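Local coordinates for UPF0255 protein frsA (Vibrio vulnificus, PDB 4I4C) that probably hydrolyses carboxylic esters to an alcohol and a carboxylate, as a member of the FrsA family of the alpha/beta-hydrolase clan, at residues N253-F256 and Y260-H263. Sequence-based numbering, arbitrary orientation.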
loop_
_atom_site.group_PDB
_atom_site.type_symbol
_atom_site.label_atom_id
_atom_site.label_comp_id
_atom_site.label_asym_id
_atom_site.label_seq_id
_atom_site.Cartn_x
_atom_site.Cartn_y
_atom_site.Cartn_z
ATOM N N ASN A 253 -2.449 21.037 1.674
ATOM C CA ASN A 253 -2.198 22.474 1.656
ATOM C C ASN A 253 -1.590 22.957 0.350
ATOM O O ASN A 253 -1.693 24.134 0.009
ATOM C CB ASN A 253 -1.309 22.885 2.832
ATOM C CG ASN A 253 -1.992 22.694 4.167
ATOM O OD1 ASN A 253 -3.223 22.643 4.249
ATOM N ND2 ASN A 253 -1.197 22.584 5.227
ATOM N N GLU A 254 -0.953 22.045 -0.381
ATOM C CA GLU A 254 -0.364 22.380 -1.671
ATOM C C GLU A 254 -1.401 22.463 -2.812
ATOM O O GLU A 254 -1.167 23.135 -3.826
ATOM C CB GLU A 254 0.745 21.379 -2.023
ATOM C CG GLU A 254 1.494 21.713 -3.304
ATOM C CD GLU A 254 2.334 22.965 -3.172
ATOM O OE1 GLU A 254 2.674 23.327 -2.026
ATOM O OE2 GLU A 254 2.657 23.585 -4.210
ATOM N N LEU A 255 -2.543 21.794 -2.652
ATOM C CA LEU A 255 -3.551 21.765 -3.721
ATOM C C LEU A 255 -4.079 23.154 -4.116
ATOM O O LEU A 255 -4.607 23.332 -5.220
ATOM C CB LEU A 255 -4.713 20.832 -3.364
ATOM C CG LEU A 255 -4.374 19.342 -3.219
ATOM C CD1 LEU A 255 -5.629 18.534 -2.918
ATOM C CD2 LEU A 255 -3.667 18.801 -4.458
ATOM N N PHE A 256 -3.935 24.128 -3.219
ATOM C CA PHE A 256 -4.321 25.507 -3.518
ATOM C C PHE A 256 -3.522 26.069 -4.680
ATOM O O PHE A 256 -4.034 26.867 -5.464
ATOM C CB PHE A 256 -4.112 26.420 -2.304
ATOM C CG PHE A 256 -5.015 26.113 -1.150
ATOM C CD1 PHE A 256 -6.379 26.360 -1.232
ATOM C CD2 PHE A 256 -4.499 25.595 0.027
ATOM C CE1 PHE A 256 -7.216 26.084 -0.164
ATOM C CE2 PHE A 256 -5.331 25.316 1.104
ATOM C CZ PHE A 256 -6.692 25.564 1.006
ATOM N N TYR A 260 -4.892 22.461 -11.580
ATOM C CA TYR A 260 -5.524 21.328 -12.258
ATOM C C TYR A 260 -6.611 20.666 -11.396
ATOM O O TYR A 260 -7.470 19.948 -11.910
ATOM C CB TYR A 260 -4.489 20.289 -12.698
ATOM C CG TYR A 260 -3.341 20.850 -13.521
ATOM C CD1 TYR A 260 -3.549 21.330 -14.811
ATOM C CD2 TYR A 260 -2.047 20.892 -13.007
ATOM C CE1 TYR A 260 -2.499 21.844 -15.561
ATOM C CE2 TYR A 260 -0.991 21.402 -13.748
ATOM C CZ TYR A 260 -1.223 21.876 -15.025
ATOM O OH TYR A 260 -0.175 22.377 -15.770
ATOM N N VAL A 261 -6.571 20.906 -10.090
ATOM C CA VAL A 261 -7.573 20.335 -9.186
ATOM C C VAL A 261 -8.492 21.410 -8.598
ATOM O O VAL A 261 -8.086 22.555 -8.421
ATOM C CB VAL A 261 -6.925 19.515 -8.035
ATOM C CG1 VAL A 261 -6.153 18.305 -8.591
ATOM C CG2 VAL A 261 -6.006 20.396 -7.202
ATOM N N ASP A 262 -9.739 21.027 -8.336
ATOM C CA ASP A 262 -10.681 21.863 -7.598
ATOM C C ASP A 262 -10.445 21.602 -6.130
ATOM O O ASP A 262 -10.897 20.589 -5.608
ATOM C CB ASP A 262 -12.123 21.505 -7.980
ATOM C CG ASP A 262 -13.173 22.218 -7.114
ATOM O OD1 ASP A 262 -12.822 23.131 -6.334
ATOM O OD2 ASP A 262 -14.368 21.855 -7.216
ATOM N N HIS A 263 -9.748 22.519 -5.455
ATOM C CA HIS A 263 -9.379 22.298 -4.054
ATOM C C HIS A 263 -10.564 22.417 -3.098
ATOM O O HIS A 263 -10.439 22.147 -1.904
ATOM C CB HIS A 263 -8.229 23.211 -3.611
ATOM C CG HIS A 263 -8.488 24.668 -3.839
ATOM N ND1 HIS A 263 -8.058 25.332 -4.968
ATOM C CD2 HIS A 263 -9.124 25.587 -3.077
ATOM C CE1 HIS A 263 -8.423 26.600 -4.891
ATOM N NE2 HIS A 263 -9.073 26.779 -3.756
HETATM O O HOH W 1 -6.569 24.300 -6.853
#
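Phe256 and His263 meet as an offset edge-to-face aromatic pair, ring centroids 4.9 Å apart and planes inclined at 61°. The rim of the phenyl ring leads: Phe256 CD1 lies over one face of the imidazole, displaced toward its rim, and comes within 3.4 Å of His263 CD2, with Phe256 CE1 close behind. Although the CB of Phe256 points away from 260-263, its CG stands beside the backbone N (chi1 -66°), and the ring returns far enough to reach the histidine. His263 takes the less common first torsion, with CG wedged between its own backbone N and carbonyl carbon (chi1 55°); this brings the imidazole over toward Leu255 and Phe256. At its edge, in the ring plane, His263 ND1 hydrogen-bonds at 2.6 Å to a water, which donates a bond to Leu255 O at 2.7 Å. The water thus bridges the two segments, tying the imidazole to the Leu255 carbonyl and probably restricting rotation of the ring. Alongside this water link, aliphatic groups make the rest of the contact, some of it against the carbonyl oxygen of Leu255. Leu255 and Val261 cross at about a right angle, Leu255 CD2 lying 3.9 Å from Val261 CG2, and Val261 CG2 also packs 3.8 Å from Leu255 O. His263 CB rests near the Leu255 carbonyl as well, so that carbonyl is touched by the side chains of both Val261 and His263. The contact closes the short loop between helix 246-254 and strand 261-262, in the alpha/beta part of the fold. Leu255 and Val261 turn inward onto Val195 of strand 193-199, and Tyr260 and Asp262 form backbone hydrogen bonds with His193 at the start of that strand, while Phe256 lies farther out against Lys288, just ahead of strand 291-295.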